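Local structure of erythromycin dehydratase (3EL6) at residues Trp169-Tyr183 against Ala199-Glu213. The protein probably dehydrates a beta-hydroxyacyl chain during assembly of the erythromycin polyketide, as the double-hotdog dehydratase domain of a modular synthase. Residues are numbered along the deposited sequence; the frame is centred on the assembly and turned at random.
Sequences WPPEDAVRIPLDDHY and ALRAAWRKDDSVYAE
Pro170, joined to Trp169 by a cis peptide bond, makes a CH-pi contact with Trp204: Pro170 CG stands 3.4 Å from the centroid of the five-membered ring of Trp204, only 6° off the ring normal, hence squarely over the face. Pro171 CD lies over the Tyr211 face, 3.5 Å from its centroid. Trp169 meets the six-membered ring of Trp204 obliquely, planes at 80°. With CG of Trp169 anti to the backbone N (chi1 174°), Trp169 NE1 donates to the anti lone pair of Glu213 OE2 at 3.0 Å; ring and carboxylate are nearly coplanar. Arg268 adds a cation-pi contact to this indole.

Val175 and Arg205 form an antiparallel hydrogen-bonded pair, Val175 N to Arg205 O 3.0 Å and Arg205 N to Val175 O 2.8 Å. Near helix 182-188, Tyr183 OH accepts from Leu200 N at 3.3 Å and also bonds Gln235.

Among apolar contacts, Ile177 CB lies 4.0 Å from Ala203 CB. The last direct backbone bond, Ile177 N to Ala203 O at 2.8 Å, is followed by water 1 linking Ile177 O to Ala203 N, implying that 175-176 is a short strand at the sheet edge within this chain, whose flanking loops meet 199-213 mainly through ring contacts and, near the helix, a tyrosine hydroxyl.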
loop_
_atom_site.group_PDB
_atom_site.type_symbol
_atom_site.label_atom_id
_atom_site.label_comp_id
_atom_site.label_asym_id
_atom_site.label_seq_id
_atom_site.Cartn_x
_atom_site.Cartn_y
_atom_site.Cartn_z
ATOM N N TRP A 169 7.696 -17.045 43.223
ATOM C CA TRP A 169 6.800 -15.947 42.762
ATOM C C TRP A 169 5.751 -15.516 43.807
ATOM O O TRP A 169 4.995 -16.339 44.236
ATOM C CB TRP A 169 6.034 -16.415 41.511
ATOM C CG TRP A 169 4.972 -15.379 41.083
ATOM C CD1 TRP A 169 3.611 -15.409 41.331
ATOM C CD2 TRP A 169 5.230 -14.160 40.379
ATOM N NE1 TRP A 169 3.010 -14.244 40.805
ATOM C CE2 TRP A 169 3.986 -13.479 40.218
ATOM C CE3 TRP A 169 6.388 -13.587 39.837
ATOM C CZ2 TRP A 169 3.886 -12.257 39.542
ATOM C CZ3 TRP A 169 6.292 -12.378 39.159
ATOM C CH2 TRP A 169 5.044 -11.717 39.025
ATOM N N PRO A 170 5.723 -14.243 44.228
ATOM C CA PRO A 170 6.725 -13.242 43.905
ATOM C C PRO A 170 8.047 -13.572 44.623
ATOM O O PRO A 170 8.097 -14.515 45.428
ATOM C CB PRO A 170 6.147 -11.979 44.503
ATOM C CG PRO A 170 5.373 -12.519 45.756
ATOM C CD PRO A 170 4.792 -13.788 45.286
ATOM N N PRO A 171 9.099 -12.782 44.375
ATOM C CA PRO A 171 10.369 -13.078 45.065
ATOM C C PRO A 171 10.214 -13.085 46.600
ATOM O O PRO A 171 9.277 -12.477 47.134
ATOM C CB PRO A 171 11.256 -11.900 44.652
ATOM C CG PRO A 171 10.716 -11.530 43.277
ATOM C CD PRO A 171 9.227 -11.673 43.409
ATOM N N GLU A 172 11.170 -13.707 47.296
ATOM C CA GLU A 172 11.108 -13.896 48.761
ATOM C C GLU A 172 10.760 -12.677 49.621
ATOM O O GLU A 172 9.889 -12.769 50.504
ATOM C CB GLU A 172 12.396 -14.590 49.274
ATOM C CG GLU A 172 12.340 -16.133 49.085
ATOM C CD GLU A 172 13.688 -16.877 49.304
ATOM O OE1 GLU A 172 14.305 -16.748 50.391
ATOM O OE2 GLU A 172 14.115 -17.618 48.376
ATOM N N ASP A 173 11.420 -11.546 49.401
ATOM C CA ASP A 173 11.140 -10.380 50.248
ATOM C C ASP A 173 10.044 -9.443 49.750
ATOM O O ASP A 173 10.004 -8.276 50.148
ATOM C CB ASP A 173 12.392 -9.501 50.377
ATOM C CG ASP A 173 13.637 -10.272 50.822
ATOM O OD1 ASP A 173 14.663 -9.585 51.099
ATOM O OD2 ASP A 173 13.604 -11.541 50.882
ATOM N N ALA A 174 9.211 -9.897 48.823
ATOM C CA ALA A 174 8.293 -8.952 48.193
ATOM C C ALA A 174 7.092 -8.863 49.120
ATOM O O ALA A 174 6.766 -9.847 49.769
ATOM C CB ALA A 174 7.887 -9.451 46.795
ATOM N N VAL A 175 6.502 -7.686 49.232
ATOM C CA VAL A 175 5.348 -7.508 50.077
ATOM C C VAL A 175 4.116 -7.166 49.247
ATOM O O VAL A 175 4.198 -6.487 48.214
ATOM C CB VAL A 175 5.561 -6.424 51.199
ATOM C CG1 VAL A 175 6.899 -6.675 51.913
ATOM C CG2 VAL A 175 5.563 -5.010 50.630
ATOM N N ARG A 176 2.973 -7.623 49.727
ATOM C CA ARG A 176 1.746 -7.382 49.023
ATOM C C ARG A 176 1.476 -5.918 48.878
ATOM O O ARG A 176 1.665 -5.099 49.834
ATOM C CB ARG A 176 0.591 -8.011 49.800
ATOM C CG ARG A 176 -0.693 -7.803 49.124
ATOM C CD ARG A 176 -1.718 -7.528 50.129
ATOM N NE ARG A 176 -2.618 -8.626 50.284
ATOM C CZ ARG A 176 -3.601 -8.640 51.202
ATOM N NH1 ARG A 176 -3.784 -7.589 52.065
ATOM N NH2 ARG A 176 -4.404 -9.705 51.247
ATOM N N ILE A 177 0.986 -5.567 47.674
ATOM C CA ILE A 177 0.412 -4.257 47.432
ATOM C C ILE A 177 -1.100 -4.398 47.496
ATOM O O ILE A 177 -1.703 -5.080 46.640
ATOM C CB ILE A 177 0.798 -3.719 46.025
ATOM C CG1 ILE A 177 2.331 -3.730 45.861
ATOM C CG2 ILE A 177 0.185 -2.330 45.848
ATOM C CD1 ILE A 177 2.846 -3.234 44.461
ATOM N N PRO A 178 -1.737 -3.830 48.530
ATOM C CA PRO A 178 -3.209 -4.064 48.536
ATOM C C PRO A 178 -3.899 -3.330 47.349
ATOM O O PRO A 178 -3.584 -2.178 47.100
ATOM C CB PRO A 178 -3.657 -3.418 49.873
ATOM C CG PRO A 178 -2.414 -3.559 50.762
ATOM C CD PRO A 178 -1.260 -3.259 49.813
ATOM N N LEU A 179 -4.807 -3.999 46.650
ATOM C CA LEU A 179 -5.401 -3.425 45.412
ATOM C C LEU A 179 -6.844 -2.920 45.586
ATOM O O LEU A 179 -7.455 -2.424 44.644
ATOM C CB LEU A 179 -5.349 -4.462 44.292
ATOM C CG LEU A 179 -3.922 -4.774 43.767
ATOM C CD1 LEU A 179 -3.910 -5.981 42.800
ATOM C CD2 LEU A 179 -3.339 -3.524 43.138
ATOM N N ASP A 180 -7.381 -3.013 46.803
ATOM C CA ASP A 180 -8.818 -2.808 47.016
ATOM C C ASP A 180 -9.411 -1.526 46.431
ATOM O O ASP A 180 -10.413 -1.571 45.690
ATOM C CB ASP A 180 -9.162 -3.026 48.494
ATOM C CG ASP A 180 -8.412 -4.211 49.057
ATOM O OD1 ASP A 180 -7.319 -4.036 49.673
ATOM O OD2 ASP A 180 -8.875 -5.347 48.785
ATOM N N ASP A 181 -8.847 -0.377 46.723
ATOM C CA ASP A 181 -9.462 0.796 46.104
ATOM C C ASP A 181 -8.594 1.338 44.966
ATOM O O ASP A 181 -8.610 2.531 44.669
ATOM C CB ASP A 181 -9.709 1.886 47.136
ATOM C CG ASP A 181 -8.488 2.142 47.983
ATOM O OD1 ASP A 181 -7.396 2.364 47.371
ATOM O OD2 ASP A 181 -8.625 2.091 49.248
ATOM N N HIS A 182 -7.812 0.455 44.359
ATOM C CA HIS A 182 -6.920 0.900 43.272
ATOM C C HIS A 182 -7.723 1.581 42.161
ATOM O O HIS A 182 -7.410 2.698 41.784
ATOM C CB HIS A 182 -6.114 -0.290 42.711
ATOM C CG HIS A 182 -5.254 0.085 41.538
ATOM N ND1 HIS A 182 -4.079 0.784 41.674
ATOM C CD2 HIS A 182 -5.447 -0.071 40.203
ATOM C CE1 HIS A 182 -3.550 1.005 40.475
ATOM N NE2 HIS A 182 -4.364 0.493 39.564
ATOM N N TYR A 183 -8.754 0.907 41.644
ATOM C CA TYR A 183 -9.507 1.417 40.479
ATOM C C TYR A 183 -10.446 2.555 40.879
ATOM O O TYR A 183 -10.696 3.487 40.097
ATOM C CB TYR A 183 -10.233 0.280 39.732
ATOM C CG TYR A 183 -9.246 -0.599 38.970
ATOM C CD1 TYR A 183 -8.589 -0.103 37.829
ATOM C CD2 TYR A 183 -8.910 -1.878 39.436
ATOM C CE1 TYR A 183 -7.630 -0.882 37.151
ATOM C CE2 TYR A 183 -7.946 -2.673 38.760
ATOM C CZ TYR A 183 -7.329 -2.152 37.614
ATOM O OH TYR A 183 -6.413 -2.914 36.973
ATOM N N ALA A 199 -7.647 -5.489 35.247
ATOM C CA ALA A 199 -7.011 -6.774 35.033
ATOM C C ALA A 199 -5.794 -7.003 35.941
ATOM O O ALA A 199 -5.155 -8.031 35.828
ATOM C CB ALA A 199 -6.570 -6.928 33.537
ATOM N N LEU A 200 -5.469 -6.042 36.799
ATOM C CA LEU A 200 -4.438 -6.290 37.852
ATOM C C LEU A 200 -5.070 -7.200 38.915
ATOM O O LEU A 200 -6.013 -6.771 39.572
ATOM C CB LEU A 200 -4.005 -4.957 38.457
ATOM C CG LEU A 200 -3.229 -4.038 37.520
ATOM C CD1 LEU A 200 -3.014 -2.663 38.240
ATOM C CD2 LEU A 200 -1.856 -4.602 37.185
ATOM N N ARG A 201 -4.674 -8.460 38.975
ATOM C CA ARG A 201 -5.353 -9.448 39.850
ATOM C C ARG A 201 -4.616 -9.545 41.228
ATOM O O ARG A 201 -5.229 -9.854 42.280
ATOM C CB ARG A 201 -5.392 -10.816 39.202
ATOM C CG ARG A 201 -6.113 -10.878 37.832
ATOM C CD ARG A 201 -7.639 -10.500 37.904
ATOM N NE ARG A 201 -8.089 -10.233 36.520
ATOM C CZ ARG A 201 -9.215 -9.630 36.177
ATOM N NH1 ARG A 201 -10.142 -9.374 37.102
ATOM N NH2 ARG A 201 -9.441 -9.336 34.894
ATOM N N ALA A 202 -3.301 -9.328 41.212
ATOM C CA ALA A 202 -2.498 -9.348 42.469
ATOM C C ALA A 202 -1.212 -8.571 42.232
ATOM O O ALA A 202 -0.768 -8.479 41.074
ATOM C CB ALA A 202 -2.166 -10.811 42.832
ATOM N N ALA A 203 -0.641 -7.942 43.266
ATOM C CA ALA A 203 0.600 -7.222 43.045
ATOM C C ALA A 203 1.432 -7.214 44.339
ATOM O O ALA A 203 0.879 -7.323 45.462
ATOM C CB ALA A 203 0.323 -5.782 42.636
ATOM N N TRP A 204 2.735 -7.051 44.158
ATOM C CA TRP A 204 3.712 -7.056 45.277
ATOM C C TRP A 204 4.819 -6.085 44.903
ATOM O O TRP A 204 5.008 -5.809 43.708
ATOM C CB TRP A 204 4.349 -8.418 45.444
ATOM C CG TRP A 204 3.411 -9.550 45.800
ATOM C CD1 TRP A 204 3.063 -9.995 47.059
ATOM C CD2 TRP A 204 2.748 -10.431 44.863
ATOM N NE1 TRP A 204 2.210 -11.077 46.947
ATOM C CE2 TRP A 204 2.004 -11.370 45.621
ATOM C CE3 TRP A 204 2.701 -10.496 43.454
ATOM C CZ2 TRP A 204 1.235 -12.372 45.025
ATOM C CZ3 TRP A 204 1.922 -11.502 42.855
ATOM C CH2 TRP A 204 1.208 -12.425 43.648
ATOM N N ARG A 205 5.586 -5.609 45.886
ATOM C CA ARG A 205 6.623 -4.633 45.626
ATOM C C ARG A 205 7.840 -5.034 46.402
ATOM O O ARG A 205 7.721 -5.612 47.481
ATOM C CB ARG A 205 6.147 -3.274 46.099
ATOM C CG ARG A 205 7.103 -2.149 45.828
ATOM C CD ARG A 205 6.348 -0.835 45.649
ATOM N NE ARG A 205 7.284 0.282 45.550
ATOM C CZ ARG A 205 6.917 1.559 45.569
ATOM N NH1 ARG A 205 5.630 1.865 45.669
ATOM N NH2 ARG A 205 7.835 2.524 45.489
ATOM N N LYS A 206 9.003 -4.780 45.831
ATOM C CA LYS A 206 10.280 -4.966 46.507
ATOM C C LYS A 206 11.186 -3.816 46.038
ATOM O O LYS A 206 11.428 -3.683 44.842
ATOM C CB LYS A 206 10.895 -6.293 46.126
ATOM C CG LYS A 206 12.156 -6.575 46.944
ATOM C CD LYS A 206 13.100 -7.481 46.210
ATOM C CE LYS A 206 12.525 -8.867 46.060
ATOM N NZ LYS A 206 13.489 -9.695 45.270
ATOM N N ASP A 207 11.638 -2.953 46.950
ATOM C CA ASP A 207 12.368 -1.756 46.521
ATOM C C ASP A 207 11.427 -0.955 45.617
ATOM O O ASP A 207 10.268 -0.646 45.977
ATOM C CB ASP A 207 13.608 -2.159 45.702
ATOM C CG ASP A 207 14.397 -3.320 46.341
ATOM O OD1 ASP A 207 14.785 -3.185 47.538
ATOM O OD2 ASP A 207 14.635 -4.362 45.652
ATOM N N ASP A 208 11.929 -0.612 44.432
ATOM C CA ASP A 208 11.091 0.078 43.479
ATOM C C ASP A 208 10.621 -0.861 42.342
ATOM O O ASP A 208 10.079 -0.384 41.362
ATOM C CB ASP A 208 11.794 1.334 42.926
ATOM C CG ASP A 208 11.764 2.514 43.923
ATOM O OD1 ASP A 208 10.815 2.584 44.760
ATOM O OD2 ASP A 208 12.679 3.369 43.868
ATOM N N SER A 209 10.832 -2.165 42.488
ATOM C CA SER A 209 10.280 -3.160 41.537
ATOM C C SER A 209 8.856 -3.594 41.916
ATOM O O SER A 209 8.546 -3.719 43.106
ATOM C CB SER A 209 11.161 -4.384 41.518
ATOM O OG SER A 209 12.431 -4.021 40.978
ATOM N N VAL A 210 8.018 -3.844 40.911
ATOM C CA VAL A 210 6.622 -4.209 41.113
ATOM C C VAL A 210 6.415 -5.530 40.415
ATOM O O VAL A 210 6.909 -5.711 39.293
ATOM C CB VAL A 210 5.708 -3.135 40.468
ATOM C CG1 VAL A 210 4.246 -3.617 40.408
ATOM C CG2 VAL A 210 5.843 -1.790 41.196
ATOM N N TYR A 211 5.708 -6.483 41.048
ATOM C CA TYR A 211 5.460 -7.786 40.484
ATOM C C TYR A 211 3.925 -7.843 40.385
ATOM O O TYR A 211 3.256 -7.402 41.340
ATOM C CB TYR A 211 5.937 -8.871 41.450
ATOM C CG TYR A 211 7.415 -8.721 41.704
ATOM C CD1 TYR A 211 8.333 -9.466 40.987
ATOM C CD2 TYR A 211 7.868 -7.735 42.566
ATOM C CE1 TYR A 211 9.722 -9.268 41.179
ATOM C CE2 TYR A 211 9.250 -7.521 42.757
ATOM C CZ TYR A 211 10.141 -8.286 42.073
ATOM O OH TYR A 211 11.488 -8.044 42.278
ATOM N N ALA A 212 3.350 -8.360 39.298
ATOM C CA ALA A 212 1.851 -8.353 39.279
ATOM C C ALA A 212 1.384 -9.586 38.524
ATOM O O ALA A 212 2.085 -10.074 37.662
ATOM C CB ALA A 212 1.310 -7.067 38.622
ATOM N N GLU A 213 0.190 -10.108 38.852
ATOM C CA GLU A 213 -0.462 -11.125 38.055
ATOM C C GLU A 213 -1.535 -10.345 37.299
ATOM O O GLU A 213 -2.294 -9.593 37.910
ATOM C CB GLU A 213 -1.138 -12.146 38.979
ATOM C CG GLU A 213 -0.088 -13.118 39.599
ATOM C CD GLU A 213 -0.682 -14.062 40.621
ATOM O OE1 GLU A 213 -1.927 -14.001 40.890
ATOM O OE2 GLU A 213 0.124 -14.859 41.165
HETATM O O HOH W 1 -2.203 -7.546 45.682
#